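PDB 3ZWF: zinc phosphodiesterase ELAC protein 1 from Homo sapiens, which is a zinc-dependent phosphodiesterase that displays some tRNA 3'-processing endonuclease activity and removes 2',3'-cyclic phosphates from cleaved tRNAs during tRNA repair. Local coordinates for residues A[74-79]-A[112-117]; A[174-179]-A[262-267]. All blocks are in the same frame, centred on the assembly; numbering follows the deposited sequence.

Contact 1: A[74-79]-A[112-117]; sequences CTISLQ and LVFHYV. With EDO (1,2-ethanediol), chain I.
S77, on the last turns of helix 69-79, meets three consecutive residues of the loop before strand 116-121: L112, V113 and F114. Its hydroxyl is the polar centre of the contact. The backbone N-H of V113 donates to S77 OG over 2.9 Å, with an N-H...O angle of 157°. The bond is therefore fairly straight, and it ties the loop backbone to the helix side chain. OG is held anti to the backbone N (chi1 -178°), which carries it off the helix toward the loop. Both methyls of V113 lie close to this oxygen; CG2 is 3.4 Å from S77 OG.

The methylene of S77 takes two apolar neighbours. L112 CD2 reaches S77 CB at 3.7 Å. F114 CE2 lies 3.8 Å from S77 CB. The F114 ring comes in edge first, with S77 N near the ring plane and 3.6 Å from CE2. I76 adds its CG2 methyl, 3.5 Å from F114 CE2, in an oblique approach. The two side chains run nearly perpendicular to each other. L112 and F114 also pack on L73, one turn back on the helix.

Farther along, at strand 116-121, an ethanediol, probably from crystallisation, donates from O1 to the backbone O of Y116 (2.8 Å). It lies over one face of the Y116 ring. On the helix, C74, T75, L78 and Q79 pack on the second subunit of the homodimer through its F67 and Y12.

Helix 69-79 links parallel strands 53-57 and 89-94. The loop feeds the next parallel strand, 116-121. The contact thus joins successive beta-alpha-beta crossovers in the metallo-beta-lactamase fold of RNase Z.

Contact 2: A[174-179]-A[262-267]; sequences KAFRLF and KLCFEA
L263, near the C-terminal end of helix 259-263, inserts its isobutyl group against K174 and F176 of strand 171-179. The helix lies in the connection between parallel strands 245-249 and 269-273 of the metallo-beta-lactamase fold. Here its end rests on another strand of the same sheet. The contact is buried and apolar, and no hydrogen bond crosses it.

The two methyls of L263 divide the work. CD1 sits 3.7 Å from F176 CD1 and also reaches the CB of K174, at 4.0 Å. CD2 touches the K174 chain instead, 3.7 Å from its CD. The straight K174 chain runs across the leucine, nearly perpendicular to it, while F176 and L263 lie alongside, pointing opposite ways.

C264 adds a sulfur-aromatic contact at the far end of the phenyl ring. Its SG is 3.5 Å from F176 CZ and 4.4 Å from the ring centroid. That line is 51° off the ring normal, so the sulfur approaches obliquely. F176 turns its ring to L263 and C264 with CG between its own backbone N and carbonyl carbon (chi1 54°).

A second shell surrounds these groups. F176 and C264 also pack on L249 and C247, respectively, of strand 245-249. K174 NZ makes a long, weak ion pair with E160. K245 NZ is hydrogen-bonded to the backbone oxygens of both L263 and F265, so one ammonium group ties two carbonyls at this end of the helix. The chain then reverses in a type II beta turn from C264 to A267, closed by A267 N to C264 O at 3.0 Å.

How the contacts relate
The two contacts lie on opposite sides of the chain's centre and share no helix or strand. Contact 1 is peripheral and partly buried; its helix also faces the second subunit. Contact 2 is buried nearer the centre and is untouched by the other chain. Contact 1 joins a helix to the loop that leads into one sheet; contact 2 sets a helix against a strand of the other. The chemistry differs: at the edge, a backbone-to-hydroxyl bond secures a loop amid apolar contacts. In the interior, leucine methyls, lysine methylenes, a phenyl ring and a cysteine sulfur meet without one. The side chain of A175, in the strand of contact 2, is about 11 Å from that of zinc ligand H60.

Contact 1: A[74-79]-A[112-117]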
loop_
_atom_site.group_PDB
_atom_site.type_symbol
_atom_site.label_atom_id
_atom_site.label_comp_id
_atom_site.label_asym_id
_atom_site.label_seq_id
_atom_site.Cartn_x
_atom_site.Cartn_y
_atom_site.Cartn_z
ATOM N N CYS A 74 -7.112 3.112 7.729
ATOM C CA CYS A 74 -6.368 3.756 8.824
ATOM C C CYS A 74 -6.487 5.273 8.758
ATOM O O CYS A 74 -6.733 5.946 9.754
ATOM C CB CYS A 74 -4.884 3.360 8.808
ATOM S SG CYS A 74 -4.582 1.740 9.328
ATOM N N THR A 75 -6.303 5.802 7.565
ATOM C CA THR A 75 -6.287 7.245 7.360
ATOM C C THR A 75 -7.703 7.830 7.530
ATOM O O THR A 75 -7.876 8.866 8.173
ATOM C CB THR A 75 -5.555 7.585 6.022
ATOM O OG1 THR A 75 -4.195 7.119 6.127
ATOM C CG2 THR A 75 -5.567 9.066 5.740
ATOM N N ILE A 76 -8.723 7.130 7.022
ATOM C CA ILE A 76 -10.114 7.515 7.281
ATOM C C ILE A 76 -10.368 7.610 8.804
ATOM O O ILE A 76 -10.939 8.576 9.295
ATOM C CB ILE A 76 -11.124 6.527 6.666
ATOM C CG1 ILE A 76 -11.167 6.683 5.135
ATOM C CG2 ILE A 76 -12.544 6.732 7.235
ATOM C CD1 ILE A 76 -11.853 5.568 4.467
ATOM N N SER A 77 -9.913 6.610 9.541
ATOM C CA SER A 77 -10.068 6.608 10.997
ATOM C C SER A 77 -9.328 7.789 11.651
ATOM O O SER A 77 -9.913 8.536 12.435
ATOM C CB SER A 77 -9.564 5.305 11.579
ATOM O OG SER A 77 -9.757 5.280 12.967
ATOM N N LEU A 78 -8.045 7.931 11.320
ATOM C CA LEU A 78 -7.184 9.004 11.878
ATOM C C LEU A 78 -7.790 10.381 11.689
ATOM O O LEU A 78 -7.638 11.261 12.537
ATOM C CB LEU A 78 -5.788 9.017 11.220
ATOM C CG LEU A 78 -4.757 8.023 11.762
ATOM C CD1 LEU A 78 -3.509 7.982 10.865
ATOM C CD2 LEU A 78 -4.386 8.377 13.214
ATOM N N GLN A 79 -8.442 10.563 10.550
ATOM C CA GLN A 79 -8.971 11.877 10.156
ATOM C C GLN A 79 -10.448 12.118 10.486
ATOM O O GLN A 79 -10.965 13.202 10.237
ATOM C CB GLN A 79 -8.705 12.139 8.661
ATOM C CG GLN A 79 -7.211 12.195 8.272
ATOM C CD GLN A 79 -7.005 12.430 6.782
ATOM O OE1 GLN A 79 -7.897 12.148 5.978
ATOM N NE2 GLN A 79 -5.832 12.927 6.405
ATOM N N LEU A 112 -9.659 1.054 14.631
ATOM C CA LEU A 112 -10.406 1.997 13.785
ATOM C C LEU A 112 -11.552 2.605 14.598
ATOM O O LEU A 112 -12.192 1.913 15.375
ATOM C CB LEU A 112 -10.946 1.307 12.544
ATOM C CG LEU A 112 -9.922 0.680 11.585
ATOM C CD1 LEU A 112 -10.618 -0.223 10.570
ATOM C CD2 LEU A 112 -9.093 1.711 10.876
ATOM N N VAL A 113 -11.800 3.894 14.429
ATOM C CA VAL A 113 -12.822 4.581 15.228
ATOM C C VAL A 113 -14.237 4.370 14.665
ATOM O O VAL A 113 -15.217 4.696 15.309
ATOM C CB VAL A 113 -12.520 6.096 15.391
ATOM C CG1 VAL A 113 -11.133 6.309 16.053
ATOM C CG2 VAL A 113 -12.605 6.837 14.059
ATOM N N PHE A 114 -14.321 3.815 13.462
ATOM C CA PHE A 114 -15.598 3.467 12.826
ATOM C C PHE A 114 -15.717 1.953 12.743
ATOM O O PHE A 114 -14.726 1.234 12.811
ATOM C CB PHE A 114 -15.730 4.101 11.424
ATOM C CG PHE A 114 -14.652 3.682 10.467
ATOM C CD1 PHE A 114 -14.753 2.514 9.744
ATOM C CD2 PHE A 114 -13.491 4.418 10.357
ATOM C CE1 PHE A 114 -13.711 2.109 8.899
ATOM C CE2 PHE A 114 -12.484 4.026 9.505
ATOM C CZ PHE A 114 -12.598 2.868 8.780
ATOM N N HIS A 115 -16.954 1.485 12.625
ATOM C CA HIS A 115 -17.256 0.082 12.395
ATOM C C HIS A 115 -17.211 -0.187 10.909
ATOM O O HIS A 115 -17.575 0.670 10.094
ATOM C CB HIS A 115 -18.654 -0.270 12.927
ATOM N N TYR A 116 -16.731 -1.374 10.556
ATOM C CA TYR A 116 -16.831 -1.834 9.172
ATOM C C TYR A 116 -17.290 -3.293 9.143
ATOM O O TYR A 116 -17.161 -4.014 10.118
ATOM C CB TYR A 116 -15.514 -1.673 8.414
ATOM C CG TYR A 116 -14.439 -2.626 8.842
ATOM C CD1 TYR A 116 -13.647 -2.366 9.963
ATOM C CD2 TYR A 116 -14.188 -3.771 8.114
ATOM C CE1 TYR A 116 -12.662 -3.270 10.362
ATOM C CE2 TYR A 116 -13.230 -4.666 8.485
ATOM C CZ TYR A 116 -12.455 -4.416 9.611
ATOM O OH TYR A 116 -11.501 -5.331 9.967
ATOM N N VAL A 117 -17.817 -3.694 8.000
ATOM C CA VAL A 117 -18.207 -5.093 7.763
ATOM C C VAL A 117 -17.722 -5.487 6.368
ATOM O O VAL A 117 -17.731 -4.678 5.440
ATOM C CB VAL A 117 -19.720 -5.306 7.899
ATOM C CG1 VAL A 117 -20.105 -5.286 9.382
ATOM C CG2 VAL A 117 -20.512 -4.253 7.104
HETATM C C1 EDO I . -15.511 -6.307 11.538
HETATM O O1 EDO I . -15.346 -4.959 12.009
HETATM C C2 EDO I . -14.534 -6.638 10.423
HETATM O O2 EDO I . -14.618 -7.988 9.990
#

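Contact 2: A[174-179]-A[262-267]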
loop_
_atom_site.group_PDB
_atom_site.type_symbol
_atom_site.label_atom_id
_atom_site.label_comp_id
_atom_site.label_asym_id
_atom_site.label_seq_id
_atom_site.Cartn_x
_atom_site.Cartn_y
_atom_site.Cartn_z
ATOM N N LYS A 174 -25.436 -5.315 -7.739
ATOM C CA LYS A 174 -25.166 -6.735 -7.951
ATOM C C LYS A 174 -23.764 -6.909 -8.462
ATOM O O LYS A 174 -23.200 -5.970 -9.019
ATOM C CB LYS A 174 -26.164 -7.348 -8.944
ATOM C CG LYS A 174 -27.580 -7.340 -8.445
ATOM C CD LYS A 174 -28.548 -7.872 -9.471
ATOM C CE LYS A 174 -29.897 -8.013 -8.828
ATOM N NZ LYS A 174 -30.834 -8.420 -9.878
ATOM N N ALA A 175 -23.202 -8.098 -8.241
ATOM C CA ALA A 175 -21.925 -8.482 -8.848
ATOM C C ALA A 175 -22.171 -9.631 -9.833
ATOM O O ALA A 175 -23.158 -10.372 -9.750
ATOM C CB ALA A 175 -20.905 -8.882 -7.806
ATOM N N PHE A 176 -21.253 -9.762 -10.769
ATOM C CA PHE A 176 -21.262 -10.868 -11.716
ATOM C C PHE A 176 -19.832 -11.338 -11.989
ATOM O O PHE A 176 -18.863 -10.627 -11.724
ATOM C CB PHE A 176 -21.995 -10.509 -13.021
ATOM C CG PHE A 176 -21.496 -9.242 -13.708
ATOM C CD1 PHE A 176 -21.914 -7.991 -13.308
ATOM C CD2 PHE A 176 -20.580 -9.325 -14.749
ATOM C CE1 PHE A 176 -21.438 -6.865 -13.916
ATOM C CE2 PHE A 176 -20.111 -8.185 -15.410
ATOM C CZ PHE A 176 -20.544 -6.939 -14.989
ATOM N N ARG A 177 -19.732 -12.542 -12.529
ATOM C CA ARG A 177 -18.464 -13.237 -12.656
ATOM C C ARG A 177 -17.767 -12.884 -13.963
ATOM O O ARG A 177 -18.397 -12.880 -15.054
ATOM C CB ARG A 177 -18.651 -14.743 -12.600
ATOM C CG ARG A 177 -19.248 -15.243 -11.277
ATOM C CD ARG A 177 -19.557 -16.727 -11.363
ATOM N NE ARG A 177 -20.597 -16.960 -12.345
ATOM C CZ ARG A 177 -20.834 -18.112 -12.955
ATOM N NH1 ARG A 177 -20.108 -19.191 -12.688
ATOM N NH2 ARG A 177 -21.818 -18.188 -13.844
ATOM N N LEU A 178 -16.476 -12.616 -13.802
ATOM C CA LEU A 178 -15.534 -12.413 -14.896
ATOM C C LEU A 178 -14.463 -13.488 -14.911
ATOM O O LEU A 178 -14.291 -14.205 -13.929
ATOM C CB LEU A 178 -14.852 -11.030 -14.788
ATOM C CG LEU A 178 -15.792 -9.839 -14.629
ATOM C CD1 LEU A 178 -15.045 -8.510 -14.528
ATOM C CD2 LEU A 178 -16.732 -9.737 -15.848
ATOM N N PHE A 179 -13.793 -13.641 -16.047
ATOM C CA PHE A 179 -12.693 -14.582 -16.200
ATOM C C PHE A 179 -11.379 -13.811 -16.162
ATOM O O PHE A 179 -11.183 -12.884 -16.940
ATOM C CB PHE A 179 -12.771 -15.340 -17.510
ATOM C CG PHE A 179 -11.842 -16.507 -17.565
ATOM C CD1 PHE A 179 -10.527 -16.358 -18.006
ATOM C CD2 PHE A 179 -12.265 -17.771 -17.110
ATOM C CE1 PHE A 179 -9.644 -17.446 -17.986
ATOM C CE2 PHE A 179 -11.387 -18.876 -17.116
ATOM C CZ PHE A 179 -10.066 -18.694 -17.551
ATOM N N LYS A 262 -26.469 -9.509 -19.229
ATOM C CA LYS A 262 -27.821 -9.139 -18.831
ATOM C C LYS A 262 -27.777 -7.945 -17.884
ATOM O O LYS A 262 -28.554 -7.016 -18.020
ATOM C CB LYS A 262 -28.555 -10.328 -18.179
ATOM N N LEU A 263 -26.844 -7.972 -16.932
ATOM C CA LEU A 263 -26.747 -6.899 -15.938
ATOM C C LEU A 263 -26.245 -5.579 -16.498
ATOM O O LEU A 263 -26.597 -4.526 -15.991
ATOM C CB LEU A 263 -25.840 -7.315 -14.792
ATOM C CG LEU A 263 -26.553 -8.145 -13.713
ATOM C CD1 LEU A 263 -25.553 -8.621 -12.675
ATOM C CD2 LEU A 263 -27.724 -7.386 -13.079
ATOM N N CYS A 264 -25.456 -5.657 -17.555
ATOM C CA CYS A 264 -24.835 -4.462 -18.162
ATOM C C CYS A 264 -25.665 -3.848 -19.261
ATOM O O CYS A 264 -25.252 -2.839 -19.845
ATOM C CB CYS A 264 -23.454 -4.791 -18.713
ATOM S SG CYS A 264 -22.226 -5.170 -17.446
ATOM N N PHE A 265 -26.817 -4.460 -19.559
ATOM C CA PHE A 265 -27.642 -4.026 -20.675
ATOM C C PHE A 265 -27.995 -2.547 -20.563
ATOM O O PHE A 265 -28.501 -2.099 -19.544
ATOM C CB PHE A 265 -28.929 -4.860 -20.749
ATOM C CG PHE A 265 -29.819 -4.507 -21.916
ATOM C CD1 PHE A 265 -29.330 -4.525 -23.206
ATOM C CD2 PHE A 265 -31.137 -4.157 -21.711
ATOM C CE1 PHE A 265 -30.162 -4.198 -24.287
ATOM C CE2 PHE A 265 -31.966 -3.834 -22.768
ATOM C CZ PHE A 265 -31.474 -3.846 -24.062
ATOM N N GLU A 266 -27.726 -1.818 -21.631
ATOM C CA GLU A 266 -27.989 -0.368 -21.734
ATOM C C GLU A 266 -27.370 0.455 -20.595
ATOM O O GLU A 266 -27.896 1.505 -20.199
ATOM C CB GLU A 266 -29.490 -0.081 -21.896
ATOM C CG GLU A 266 -30.013 -0.595 -23.230
ATOM C CD GLU A 266 -31.453 -0.176 -23.507
ATOM O OE1 GLU A 266 -32.234 0.004 -22.546
ATOM O OE2 GLU A 266 -31.776 -0.035 -24.701
ATOM N N ALA A 267 -26.222 -0.012 -20.096
ATOM C CA ALA A 267 -25.438 0.783 -19.143
ATOM C C ALA A 267 -25.230 2.204 -19.663
ATOM O O ALA A 267 -24.829 2.415 -20.823
ATOM C CB ALA A 267 -24.090 0.137 -18.849
#